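Local coordinates for type IV secretion protein Dot (Legionella pneumophila, PDB 6KS5) that probably acts as a deubiquitinase that cleaves polyubiquitin chains and controls their association with the Legionella phagosome, at residues H32-Y37 and K230-P235; E63-F68 and E332-I337; T111-N116 and L208-L213; A121-G126 and N199-E204; F154-E159 and P216-S221. One frame throughout, in Å; residues are numbered along the deposited sequence.

In the fold
Five contacts between distant segments tie this largely helical chain together. Interactions 3, 4 and 5 form a cluster: interactions 3 and 4 share helix 193-214, with centres about 12 Å apart, and interaction 5 touches both through helix 155-160 and, against interaction 3, also through the loop after helix 193-214. Interaction 1, between helix 29-40 and the end of helix 222-231, touches interaction 3, about 17 Å away between centres. Interaction 2, joining helices 61-65 and 326-334, lies about 38 Å from interaction 4 between centres. Interactions 3, 4 and 5 lie within the spans of 1 and 2; 5 crosses 3 and 4, and 1 crosses 2, tying helices 29-40 and 326-334 to the helical middle.

Interaction 1: H32-Y37 and K230-P235; sequences HNFALY and KVINQP
Phe34 and Tyr37, one helical turn apart on helix 29-40, both reach the side chain of Gln234. The amide oxygen OE1 of Gln234 lies at the edge of each ring, near its plane, 4.0 Å from Phe34 CE1. The amide itself stands nearly upright to the Tyr37 ring, with the planes 86° apart. Beyond it, Phe34 CZ meets the end of an aliphatic branch, Ile232 CD1, at 3.8 Å. Both rings are sent outward by the same first torsion: CG is anti to the backbone N (chi1 -173° in Phe34 and 167° in Tyr37), which carries them side by side off the helix. The opposing segment is the close of helix 222-231, finished by a Schellman motif in which Asn233, with positive phi, is the C-prime residue, and from there the chain runs directly into strand 236-239. As expected of an OTU-type deubiquitinase, probably with a papain-like fold, helix 29-40 here meets the connection into the central mixed sheet. Gln234 is bent at chi2, and its NE2 donates to Pro235 O at 3.1 Å, on a lone pair in the carbonyl plane, which helps set the rotation of the amide. The Tyr37 hydroxyl is bonded to Pro258 O, and its ring stacks with Phe260. Ile232 also rests on Phe109 of helix 95-112.

Interaction 2: E63-F68 and E332-I337; sequences EQLFEF and ESLSEI
Leu334 sets its CB over one face of the Phe68 ring, and this pair forms the tight half of the contact. The CB of Leu334 sits almost on the ring normal, 4° off it and 3.9 Å from the centroid of the Phe68 ring, a CH-pi contact made squarely over the face. From the opposite face Glu67 CG presses over the ring centre, so the phenyl group is held between a methylene of its own chain neighbour and one from helix 326-334. Leu334 then adds a branch: its CD1 touches Phe68 CD2 at the rim and lies 3.8 Å from Leu65 CD2. With CG of Leu334 anti to the carbonyl carbon (chi1 -65°), CD1 can serve both partners. Leu65 continues inward onto Phe327, Leu330 and Phe103, joining helix 61-65 to helices 326-334 and 95-112.

The other side is looser. Exposed Ser335 only grazes the ring, its OG 4.1 Å from Phe68 CZ, while that hydroxyl is bonded back to Ile331 O of helix 326-334. Ser335 is itself part of a type I turn from Leu334 to Ile337. With apolar carbon supplying the close part, the contact probably draws its stability from partial burial and dispersion rather than from directed polar bonds.

Interaction 3: T111-N116 and L208-L213; sequences TQLVNN and LYCQHL
Val114 and Cys210 mark the nearest approach of the two backbones, their CA atoms 6.2 Å apart. The segment 208-213 is continuous helix, while 111-116 is the frayed end of helix 95-112 giving way to a loop, in which Leu113 and Val114 leave helical geometry before Asn116 caps the next helix through its OD1 and Val119 N. A helix thus meets a loop, and the join is made through one small residue, Cys210. Cys210 points toward the loop, its SG placed beside its own backbone N (chi1 -57°). There the sulfur touches one methyl branch of Leu113, CD1, at 3.5 Å, and also lies against the carbonyl oxygen of the same residue. That oxygen additionally receives a weak hydrogen bond from Tyr206 OH. Leu113 bends toward the helix with CG wedged between backbone N and carbonyl carbon (chi1 41°), which brings CD1 to the sulfur. Val114 makes a looser contact, its CB 4.2 Å from Cys210 CB. Around this joint, Tyr209 leans on Leu157 and Leu213 on Ala156; Tyr209 and Leu213 both also touch Glu224 of helix 222-231, so helix 193-214 packs against helices 155-160 and 222-231 as well as the end of helix 95-112.

Interaction 4: A121-G126 and N199-E204; sequences AEMLEG and NYWDAE
Leu124 lays a methyl group over the indole of Trp201, its CD2 3.8 Å from the centroid of the five-membered ring and 25° off the ring normal. This CH-pi contact belongs to a helix-to-loop junction: Trp201 projects from helix 193-214, at the start of a wider pi-type turn, into the loop that follows helix 117-122. The leucine covers the pyrrole side broadly, with both methyls and CG close to Trp201 CD1; CD2 is the nearest of the three at 3.5 Å. Leu124 and the indole run past each other in opposite directions, which spreads the overlap along the leucine branch. Met123 works differently. Its side chain crosses the tryptophan at about a right angle, and its terminal methyl CE arrives in the plane of the indole, at the edge of the six-membered ring beside CZ2 and CH2. A bend at chi3 (71°) turns that methyl toward the edge. One residue thus takes a face and its neighbour an edge, and the indole is located in two directions. The aromatic group reaches this place because CG is anti to the backbone N of Trp201 (chi1 -169°). Val130 of helix 130-140 also touches both Leu124 and Trp201, and Tyr206 meets the indole from its own helix. The polar corner of the ring is satisfied as well, NE1 of Trp201 being hydrogen-bonded to the backbone oxygen of Lys120.

Interaction 5: F154-E159 and P216-S221; sequences FGALYE and PQVKLS
Ala156 against Val218 and Lys219 is a light helix-to-loop contact, its centre about 8 Å from the centre of the chain, where the first turn of helix 155-160 faces the connection between helices 193-214 and 222-231. A single methyl represents the helix. Ala156 CB meets one branch of the valine, CG1 of Val218, at 4.3 Å, and the carbonyl oxygen of Lys219 at 4.1 Å. Both are loose van der Waals distances, and with CA atoms of Ala156 and Val218 only 6.9 Å apart, the small side chain lets helix and loop run near each other. On the valine, the branch that does the touching is turned across from the backbone N (chi1 164°), which carries CG1 toward the alanine methyl. Lys219 contributes its backbone oxygen here, while its side chain leads elsewhere. Ala156 is further covered by Leu213 and Glu224, and on the loop side Val218 rests on His212, its backbone oxygen is hydrogen-bonded by Arg106 NH1, and Lys219 NZ is bonded to Asp27 O. The loop ends at Ser221, the N-cap residue of helix 222-231, whose hydroxyl bonds to Glu153 O just ahead of the facing helix and whose backbone N-H donates to Glu224 OE2. That last bond, between the N-cap amide and the side chain of the third residue of the helix, is one half of a capping box.

Interaction 1: H32-Y37 and K230-P235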
# COMPACT_ATOMS: atom_id res chain seq x y z
N HIS A 32 5.86 -5.75 2.25
CA HIS A 32 6.74 -6.85 2.58
C HIS A 32 7.70 -7.15 1.43
O HIS A 32 8.88 -7.40 1.65
CB HIS A 32 5.93 -8.09 2.96
CG HIS A 32 5.08 -7.92 4.18
ND1 HIS A 32 3.99 -8.73 4.45
CD2 HIS A 32 5.14 -7.02 5.19
CE1 HIS A 32 3.43 -8.34 5.58
NE2 HIS A 32 4.11 -7.31 6.05
N ASN A 33 7.20 -7.10 0.19
CA ASN A 33 8.06 -7.24 -0.98
C ASN A 33 9.12 -6.14 -1.02
O ASN A 33 10.31 -6.41 -1.24
CB ASN A 33 7.23 -7.21 -2.27
CG ASN A 33 6.62 -8.55 -2.62
OD1 ASN A 33 7.02 -9.19 -3.58
ND2 ASN A 33 5.62 -8.97 -1.85
N PHE A 34 8.69 -4.89 -0.83
CA PHE A 34 9.65 -3.79 -0.80
C PHE A 34 10.60 -3.91 0.38
O PHE A 34 11.78 -3.55 0.28
CB PHE A 34 8.92 -2.45 -0.75
CG PHE A 34 9.83 -1.26 -0.89
CD1 PHE A 34 10.73 -1.18 -1.94
CD2 PHE A 34 9.78 -0.22 0.03
CE1 PHE A 34 11.56 -0.09 -2.07
CE2 PHE A 34 10.62 0.87 -0.10
CZ PHE A 34 11.51 0.93 -1.15
N ALA A 35 10.11 -4.43 1.51
CA ALA A 35 10.94 -4.58 2.69
C ALA A 35 12.09 -5.54 2.42
O ALA A 35 13.27 -5.18 2.55
CB ALA A 35 10.10 -5.05 3.87
N LEU A 36 11.78 -6.78 2.03
CA LEU A 36 12.84 -7.75 1.84
C LEU A 36 13.71 -7.42 0.63
O LEU A 36 14.86 -7.87 0.58
CB LEU A 36 12.27 -9.17 1.73
CG LEU A 36 11.00 -9.50 0.95
CD1 LEU A 36 11.18 -9.31 -0.55
CD2 LEU A 36 10.52 -10.91 1.28
N TYR A 37 13.21 -6.63 -0.31
CA TYR A 37 14.07 -6.10 -1.36
C TYR A 37 15.12 -5.15 -0.79
O TYR A 37 16.26 -5.13 -1.26
CB TYR A 37 13.24 -5.37 -2.42
CG TYR A 37 14.07 -4.53 -3.37
CD1 TYR A 37 14.77 -5.11 -4.42
CD2 TYR A 37 14.16 -3.15 -3.21
CE1 TYR A 37 15.52 -4.35 -5.29
CE2 TYR A 37 14.92 -2.38 -4.08
CZ TYR A 37 15.60 -2.98 -5.11
OH TYR A 37 16.35 -2.22 -5.98
N LYS A 230 7.70 6.35 -7.68
CA LYS A 230 8.20 7.53 -8.38
C LYS A 230 8.65 8.62 -7.41
O LYS A 230 9.59 9.35 -7.71
CB LYS A 230 7.13 8.08 -9.33
N VAL A 231 8.00 8.71 -6.24
CA VAL A 231 8.36 9.76 -5.29
C VAL A 231 9.69 9.49 -4.61
O VAL A 231 10.29 10.40 -4.04
CB VAL A 231 7.25 9.93 -4.24
CG1 VAL A 231 7.44 8.96 -3.09
CG2 VAL A 231 7.23 11.37 -3.74
N ILE A 232 10.19 8.25 -4.66
CA ILE A 232 11.49 7.92 -4.11
C ILE A 232 12.46 7.43 -5.18
O ILE A 232 13.55 6.96 -4.86
CB ILE A 232 11.37 6.90 -2.96
CG1 ILE A 232 10.58 5.67 -3.41
CG2 ILE A 232 10.75 7.55 -1.73
CD1 ILE A 232 10.84 4.45 -2.53
N ASN A 233 12.09 7.55 -6.46
CA ASN A 233 12.97 7.24 -7.58
C ASN A 233 13.46 5.79 -7.53
O ASN A 233 14.64 5.51 -7.75
CB ASN A 233 14.15 8.21 -7.64
CG ASN A 233 14.20 9.00 -8.94
OD1 ASN A 233 13.34 8.85 -9.81
ND2 ASN A 233 15.22 9.85 -9.08
N GLN A 234 12.55 4.86 -7.26
CA GLN A 234 12.88 3.44 -7.20
C GLN A 234 12.31 2.73 -8.42
O GLN A 234 11.09 2.53 -8.49
CB GLN A 234 12.34 2.82 -5.91
CG GLN A 234 12.44 1.29 -5.86
CD GLN A 234 13.87 0.78 -5.81
OE1 GLN A 234 14.48 0.72 -4.75
NE2 GLN A 234 14.42 0.42 -6.97
N PRO A 235 13.13 2.34 -9.39
CA PRO A 235 12.61 1.59 -10.54
C PRO A 235 11.96 0.29 -10.09
O PRO A 235 12.41 -0.37 -9.15
CB PRO A 235 13.86 1.32 -11.39
CG PRO A 235 14.81 2.40 -11.00
CD PRO A 235 14.57 2.65 -9.54

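Interaction 2: E63-F68 and E332-I337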
# COMPACT_ATOMS: atom_id res chain seq x y z
N GLU A 63 3.53 4.40 15.28
CA GLU A 63 3.89 5.08 16.51
C GLU A 63 3.86 4.14 17.71
O GLU A 63 4.53 4.43 18.72
CB GLU A 63 2.97 6.28 16.73
CG GLU A 63 3.16 7.37 15.68
CD GLU A 63 2.28 8.57 15.92
OE1 GLU A 63 2.23 9.46 15.04
OE2 GLU A 63 1.64 8.63 16.99
N GLN A 64 3.14 3.03 17.62
CA GLN A 64 3.18 2.04 18.69
C GLN A 64 4.45 1.20 18.64
O GLN A 64 4.95 0.78 19.68
CB GLN A 64 1.95 1.13 18.62
CG GLN A 64 0.66 1.83 18.95
CD GLN A 64 -0.52 0.89 18.99
OE1 GLN A 64 -1.56 1.14 18.37
NE2 GLN A 64 -0.37 -0.21 19.72
N LEU A 65 5.00 0.97 17.44
CA LEU A 65 6.23 0.21 17.31
C LEU A 65 7.48 1.06 17.54
O LEU A 65 8.58 0.50 17.62
CB LEU A 65 6.32 -0.44 15.92
CG LEU A 65 5.35 -1.58 15.59
CD1 LEU A 65 5.13 -1.66 14.09
CD2 LEU A 65 5.87 -2.91 16.13
N PHE A 66 7.34 2.38 17.64
CA PHE A 66 8.50 3.25 17.82
C PHE A 66 9.17 3.05 19.17
O PHE A 66 10.32 3.46 19.35
CB PHE A 66 8.11 4.71 17.65
CG PHE A 66 7.97 5.14 16.22
CD1 PHE A 66 8.62 4.44 15.21
CD2 PHE A 66 7.19 6.24 15.88
CE1 PHE A 66 8.49 4.83 13.89
CE2 PHE A 66 7.06 6.63 14.56
CZ PHE A 66 7.71 5.93 13.56
N GLU A 67 8.47 2.45 20.14
CA GLU A 67 9.07 2.24 21.45
C GLU A 67 9.93 0.98 21.51
O GLU A 67 10.58 0.74 22.53
CB GLU A 67 7.99 2.20 22.53
CG GLU A 67 7.11 0.96 22.52
CD GLU A 67 6.30 0.82 23.79
OE1 GLU A 67 6.60 -0.08 24.60
OE2 GLU A 67 5.37 1.64 23.99
N PHE A 68 9.95 0.17 20.44
CA PHE A 68 10.84 -0.98 20.37
C PHE A 68 11.95 -0.83 19.34
O PHE A 68 12.98 -1.49 19.47
CB PHE A 68 10.05 -2.26 20.06
CG PHE A 68 8.80 -2.41 20.88
CD1 PHE A 68 8.87 -2.77 22.22
CD2 PHE A 68 7.55 -2.19 20.32
CE1 PHE A 68 7.73 -2.90 22.98
CE2 PHE A 68 6.41 -2.32 21.07
CZ PHE A 68 6.49 -2.68 22.40
N GLU A 332 2.59 -7.50 22.15
CA GLU A 332 2.78 -8.28 23.37
C GLU A 332 4.05 -9.12 23.29
O GLU A 332 4.75 -9.29 24.29
CB GLU A 332 1.56 -9.17 23.65
CG GLU A 332 1.33 -10.29 22.66
CD GLU A 332 0.83 -11.55 23.32
OE1 GLU A 332 1.57 -12.56 23.26
OE2 GLU A 332 -0.28 -11.50 23.90
N SER A 333 4.36 -9.65 22.12
CA SER A 333 5.57 -10.46 21.98
C SER A 333 6.84 -9.61 21.92
O SER A 333 7.92 -10.11 22.23
CB SER A 333 5.48 -11.33 20.72
OG SER A 333 4.42 -12.27 20.83
N LEU A 334 6.72 -8.34 21.53
CA LEU A 334 7.87 -7.45 21.52
C LEU A 334 8.20 -6.91 22.91
O LEU A 334 9.34 -6.52 23.15
CB LEU A 334 7.64 -6.29 20.54
CG LEU A 334 7.54 -6.67 19.06
CD1 LEU A 334 7.87 -5.48 18.17
CD2 LEU A 334 8.44 -7.85 18.73
N SER A 335 7.23 -6.90 23.82
CA SER A 335 7.48 -6.41 25.18
C SER A 335 8.33 -7.37 26.01
O SER A 335 8.84 -6.97 27.06
CB SER A 335 6.16 -6.15 25.90
OG SER A 335 5.19 -5.58 25.03
N GLU A 336 8.51 -8.61 25.55
CA GLU A 336 9.35 -9.56 26.28
C GLU A 336 10.80 -9.09 26.37
O GLU A 336 11.51 -9.51 27.29
CB GLU A 336 9.27 -10.94 25.62
N ILE A 337 11.24 -8.24 25.45
CA ILE A 337 12.58 -7.69 25.48
C ILE A 337 12.78 -6.83 26.73
O ILE A 337 11.92 -6.01 27.06
CB ILE A 337 12.85 -6.87 24.22

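Interaction 3: T111-N116 and L208-L213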
# COMPACT_ATOMS: atom_id res chain seq x y z
N THR A 111 2.87 10.08 4.31
CA THR A 111 3.42 11.33 4.83
C THR A 111 4.47 11.93 3.91
O THR A 111 4.80 13.11 4.06
CB THR A 111 4.04 11.15 6.22
OG1 THR A 111 5.35 10.60 6.08
CG2 THR A 111 3.19 10.25 7.08
N GLN A 112 5.01 11.16 2.97
CA GLN A 112 5.97 11.70 2.03
C GLN A 112 5.33 12.25 0.77
O GLN A 112 6.01 12.92 -0.01
CB GLN A 112 7.01 10.63 1.66
N LEU A 113 4.04 11.99 0.55
CA LEU A 113 3.36 12.50 -0.64
C LEU A 113 2.08 13.23 -0.28
O LEU A 113 1.08 13.16 -1.00
CB LEU A 113 3.09 11.39 -1.65
CG LEU A 113 2.60 10.00 -1.22
CD1 LEU A 113 1.15 10.01 -0.77
CD2 LEU A 113 2.83 8.98 -2.34
N VAL A 114 2.08 13.96 0.84
CA VAL A 114 0.95 14.79 1.20
C VAL A 114 1.27 16.28 1.11
O VAL A 114 0.38 17.07 0.76
CB VAL A 114 0.41 14.43 2.60
CG1 VAL A 114 1.42 14.78 3.68
CG2 VAL A 114 -0.94 15.10 2.87
N ASN A 115 2.51 16.68 1.40
CA ASN A 115 2.99 18.03 1.12
C ASN A 115 3.80 18.09 -0.16
O ASN A 115 4.54 19.07 -0.37
CB ASN A 115 3.82 18.55 2.30
CG ASN A 115 3.30 18.06 3.64
OD1 ASN A 115 3.72 17.01 4.13
ND2 ASN A 115 2.40 18.82 4.24
N ASN A 116 3.71 17.07 -1.01
CA ASN A 116 4.38 17.06 -2.31
C ASN A 116 3.37 17.56 -3.33
O ASN A 116 2.55 16.81 -3.86
CB ASN A 116 4.89 15.66 -2.65
CG ASN A 116 5.73 15.63 -3.92
OD1 ASN A 116 5.66 16.52 -4.77
ND2 ASN A 116 6.54 14.59 -4.06
N LEU A 208 -7.18 13.65 1.63
CA LEU A 208 -8.04 12.52 1.97
C LEU A 208 -7.51 11.22 1.39
O LEU A 208 -7.57 10.16 2.02
CB LEU A 208 -9.46 12.77 1.46
CG LEU A 208 -10.42 13.64 2.25
CD1 LEU A 208 -11.65 13.89 1.40
CD2 LEU A 208 -10.79 12.98 3.56
N TYR A 209 -6.97 11.30 0.18
CA TYR A 209 -6.38 10.13 -0.46
C TYR A 209 -5.17 9.63 0.32
O TYR A 209 -5.03 8.43 0.55
CB TYR A 209 -6.00 10.50 -1.89
CG TYR A 209 -5.42 9.39 -2.73
CD1 TYR A 209 -6.09 8.18 -2.89
CD2 TYR A 209 -4.22 9.58 -3.39
CE1 TYR A 209 -5.56 7.19 -3.68
CE2 TYR A 209 -3.69 8.60 -4.18
CZ TYR A 209 -4.36 7.41 -4.33
OH TYR A 209 -3.80 6.44 -5.13
N CYS A 210 -4.30 10.55 0.75
CA CYS A 210 -3.13 10.10 1.48
C CYS A 210 -3.53 9.55 2.85
O CYS A 210 -2.90 8.62 3.35
CB CYS A 210 -2.13 11.25 1.57
SG CYS A 210 -1.70 11.86 -0.06
N GLN A 211 -4.60 10.07 3.44
CA GLN A 211 -5.04 9.55 4.73
C GLN A 211 -5.62 8.15 4.62
O GLN A 211 -5.58 7.38 5.58
CB GLN A 211 -6.05 10.52 5.36
CG GLN A 211 -5.45 11.88 5.60
CD GLN A 211 -6.35 12.79 6.42
OE1 GLN A 211 -7.51 13.02 6.08
NE2 GLN A 211 -5.80 13.32 7.50
N HIS A 212 -6.16 7.80 3.45
CA HIS A 212 -6.76 6.48 3.27
C HIS A 212 -5.74 5.41 2.93
O HIS A 212 -5.91 4.26 3.35
CB HIS A 212 -7.83 6.54 2.18
CG HIS A 212 -8.67 5.30 2.09
ND1 HIS A 212 -9.34 4.78 3.18
CD2 HIS A 212 -8.96 4.49 1.05
CE1 HIS A 212 -10.00 3.70 2.81
NE2 HIS A 212 -9.79 3.50 1.52
N LEU A 213 -4.68 5.77 2.20
CA LEU A 213 -3.64 4.80 1.88
C LEU A 213 -2.88 4.33 3.11
O LEU A 213 -2.28 3.26 3.08
CB LEU A 213 -2.64 5.39 0.89
CG LEU A 213 -3.16 5.80 -0.49
CD1 LEU A 213 -2.15 6.71 -1.16
CD2 LEU A 213 -3.44 4.57 -1.31

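Interaction 4: A121-G126 and N199-E204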
# COMPACT_ATOMS: atom_id res chain seq x y z
N ALA A 121 -0.13 17.41 -8.40
CA ALA A 121 -0.54 17.89 -9.71
C ALA A 121 -0.29 16.86 -10.81
O ALA A 121 -1.10 16.73 -11.73
CB ALA A 121 0.17 19.21 -10.05
N GLU A 122 0.82 16.13 -10.73
CA GLU A 122 1.12 15.11 -11.73
C GLU A 122 0.19 13.91 -11.64
O GLU A 122 0.19 13.09 -12.57
CB GLU A 122 2.58 14.65 -11.58
N MET A 123 -0.59 13.78 -10.57
CA MET A 123 -1.49 12.65 -10.39
C MET A 123 -2.85 12.87 -11.02
O MET A 123 -3.70 11.97 -10.96
CB MET A 123 -1.66 12.35 -8.91
CG MET A 123 -1.94 10.89 -8.64
SD MET A 123 -1.45 10.43 -6.98
CE MET A 123 -2.68 11.27 -6.03
N LEU A 124 -3.09 14.03 -11.61
CA LEU A 124 -4.36 14.28 -12.26
C LEU A 124 -4.34 13.96 -13.74
O LEU A 124 -5.39 13.65 -14.31
CB LEU A 124 -4.77 15.74 -12.07
CG LEU A 124 -4.98 16.16 -10.61
CD1 LEU A 124 -4.53 17.59 -10.41
CD2 LEU A 124 -6.44 15.98 -10.22
N GLU A 125 -3.17 14.00 -14.38
CA GLU A 125 -3.09 13.76 -15.81
C GLU A 125 -2.83 12.27 -16.06
O GLU A 125 -2.69 11.46 -15.14
CB GLU A 125 -2.01 14.64 -16.44
CG GLU A 125 -1.69 15.92 -15.67
CD GLU A 125 -2.74 17.02 -15.84
OE1 GLU A 125 -2.55 18.11 -15.26
OE2 GLU A 125 -3.74 16.81 -16.56
N GLY A 126 -2.78 11.91 -17.34
CA GLY A 126 -2.55 10.53 -17.73
C GLY A 126 -3.84 9.77 -17.96
O GLY A 126 -4.91 10.12 -17.46
N ASN A 199 -10.62 21.49 -8.36
CA ASN A 199 -10.94 22.31 -7.19
C ASN A 199 -11.18 21.45 -5.96
O ASN A 199 -10.83 21.85 -4.84
CB ASN A 199 -12.17 23.17 -7.47
CG ASN A 199 -11.86 24.38 -8.31
OD1 ASN A 199 -10.71 24.83 -8.38
ND2 ASN A 199 -12.88 24.93 -8.96
N TYR A 200 -11.79 20.28 -6.14
CA TYR A 200 -11.94 19.36 -5.03
C TYR A 200 -10.61 18.76 -4.64
O TYR A 200 -10.30 18.63 -3.45
CB TYR A 200 -12.94 18.26 -5.39
CG TYR A 200 -12.91 17.10 -4.43
CD1 TYR A 200 -13.37 17.24 -3.13
CD2 TYR A 200 -12.41 15.86 -4.81
CE1 TYR A 200 -13.35 16.19 -2.25
CE2 TYR A 200 -12.39 14.79 -3.93
CZ TYR A 200 -12.86 14.96 -2.65
OH TYR A 200 -12.84 13.92 -1.75
N TRP A 201 -9.79 18.42 -5.64
CA TRP A 201 -8.54 17.69 -5.40
C TRP A 201 -7.55 18.54 -4.61
O TRP A 201 -7.04 18.11 -3.57
CB TRP A 201 -7.94 17.27 -6.74
CG TRP A 201 -6.81 16.30 -6.59
CD1 TRP A 201 -5.50 16.53 -6.85
CD2 TRP A 201 -6.91 14.95 -6.14
NE1 TRP A 201 -4.76 15.40 -6.59
CE2 TRP A 201 -5.61 14.42 -6.15
CE3 TRP A 201 -7.97 14.14 -5.74
CZ2 TRP A 201 -5.34 13.10 -5.78
CZ3 TRP A 201 -7.70 12.84 -5.35
CH2 TRP A 201 -6.40 12.33 -5.38
N ASP A 202 -7.25 19.75 -5.11
CA ASP A 202 -6.24 20.58 -4.46
C ASP A 202 -6.69 21.09 -3.11
O ASP A 202 -5.85 21.47 -2.29
CB ASP A 202 -5.86 21.76 -5.35
CG ASP A 202 -5.16 21.34 -6.63
OD1 ASP A 202 -4.33 20.40 -6.61
OD2 ASP A 202 -5.44 21.97 -7.67
N ALA A 203 -8.00 21.12 -2.86
CA ALA A 203 -8.48 21.60 -1.57
C ALA A 203 -8.40 20.50 -0.52
O ALA A 203 -7.67 20.62 0.47
CB ALA A 203 -9.91 22.14 -1.69
N GLU A 204 -9.15 19.42 -0.73
CA GLU A 204 -9.17 18.34 0.25
C GLU A 204 -9.13 16.94 -0.33
O GLU A 204 -9.02 15.99 0.44
CB GLU A 204 -10.41 18.47 1.15
CG GLU A 204 -11.69 18.78 0.40
CD GLU A 204 -12.92 18.51 1.24
OE1 GLU A 204 -12.93 17.49 1.97
OE2 GLU A 204 -13.88 19.32 1.18

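Interaction 5: F154-E159 and P216-S221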
# COMPACT_ATOMS: atom_id res chain seq x y z
N PHE A 154 -8.74 1.36 -9.12
CA PHE A 154 -8.88 2.65 -8.46
C PHE A 154 -9.64 2.54 -7.14
O PHE A 154 -10.17 3.55 -6.66
CB PHE A 154 -9.58 3.65 -9.37
CG PHE A 154 -8.85 3.93 -10.66
CD1 PHE A 154 -7.74 4.76 -10.69
CD2 PHE A 154 -9.29 3.37 -11.84
CE1 PHE A 154 -7.08 5.03 -11.87
CE2 PHE A 154 -8.63 3.64 -13.03
CZ PHE A 154 -7.53 4.47 -13.04
N GLY A 155 -9.68 1.35 -6.53
CA GLY A 155 -10.51 1.16 -5.35
C GLY A 155 -10.12 2.07 -4.20
O GLY A 155 -10.97 2.69 -3.56
N ALA A 156 -8.82 2.17 -3.92
CA ALA A 156 -8.36 3.02 -2.83
C ALA A 156 -8.70 4.48 -3.08
O ALA A 156 -9.07 5.21 -2.16
CB ALA A 156 -6.85 2.84 -2.62
N LEU A 157 -8.59 4.93 -4.34
CA LEU A 157 -8.93 6.30 -4.68
C LEU A 157 -10.43 6.52 -4.65
O LEU A 157 -10.91 7.59 -4.24
CB LEU A 157 -8.35 6.66 -6.04
CG LEU A 157 -8.63 8.07 -6.56
CD1 LEU A 157 -7.52 9.00 -6.15
CD2 LEU A 157 -8.79 8.06 -8.08
N TYR A 158 -11.20 5.52 -5.09
CA TYR A 158 -12.65 5.64 -5.09
C TYR A 158 -13.21 5.63 -3.67
O TYR A 158 -14.29 6.20 -3.43
CB TYR A 158 -13.27 4.52 -5.92
CG TYR A 158 -13.11 4.70 -7.42
CD1 TYR A 158 -12.49 5.84 -7.93
CD2 TYR A 158 -13.58 3.76 -8.31
CE1 TYR A 158 -12.35 6.01 -9.29
CE2 TYR A 158 -13.44 3.93 -9.68
CZ TYR A 158 -12.82 5.06 -10.15
OH TYR A 158 -12.68 5.24 -11.50
N GLU A 159 -12.51 5.00 -2.73
CA GLU A 159 -13.01 4.95 -1.36
C GLU A 159 -12.66 6.22 -0.59
O GLU A 159 -13.47 6.71 0.21
CB GLU A 159 -12.45 3.73 -0.64
CG GLU A 159 -13.45 2.61 -0.52
CD GLU A 159 -13.22 1.73 0.70
OE1 GLU A 159 -13.91 0.70 0.83
OE2 GLU A 159 -12.34 2.07 1.52
N PRO A 216 -4.72 0.81 8.01
CA PRO A 216 -4.55 -0.62 7.74
C PRO A 216 -5.71 -1.19 6.94
O PRO A 216 -6.78 -0.59 6.82
CB PRO A 216 -4.47 -1.24 9.13
CG PRO A 216 -5.16 -0.27 10.02
CD PRO A 216 -4.85 1.08 9.45
N GLN A 217 -5.48 -2.38 6.39
CA GLN A 217 -6.44 -3.15 5.63
C GLN A 217 -6.86 -2.49 4.31
O GLN A 217 -7.69 -3.04 3.59
CB GLN A 217 -7.69 -3.48 6.46
N VAL A 218 -6.28 -1.35 3.96
CA VAL A 218 -6.51 -0.72 2.66
C VAL A 218 -5.49 -1.28 1.68
O VAL A 218 -4.28 -1.10 1.88
CB VAL A 218 -6.43 0.81 2.74
CG1 VAL A 218 -6.29 1.42 1.35
CG2 VAL A 218 -7.64 1.39 3.45
N LYS A 219 -5.95 -1.94 0.62
CA LYS A 219 -5.03 -2.62 -0.28
C LYS A 219 -4.67 -1.77 -1.49
O LYS A 219 -5.47 -0.97 -1.99
CB LYS A 219 -5.58 -3.97 -0.75
CG LYS A 219 -5.09 -5.14 0.09
CD LYS A 219 -3.55 -5.14 0.35
CE LYS A 219 -2.65 -4.94 -0.89
NZ LYS A 219 -1.27 -4.45 -0.53
N LEU A 220 -3.45 -1.99 -1.97
CA LEU A 220 -2.83 -1.17 -3.00
C LEU A 220 -2.85 -1.89 -4.34
O LEU A 220 -2.61 -3.10 -4.42
CB LEU A 220 -1.39 -0.86 -2.61
CG LEU A 220 -1.04 0.56 -2.16
CD1 LEU A 220 -1.81 0.91 -0.89
CD2 LEU A 220 0.46 0.66 -1.92
N SER A 221 -3.13 -1.13 -5.39
CA SER A 221 -3.00 -1.57 -6.77
C SER A 221 -1.73 -0.96 -7.35
O SER A 221 -1.03 -0.18 -6.70
CB SER A 221 -4.23 -1.16 -7.57
OG SER A 221 -4.35 0.25 -7.58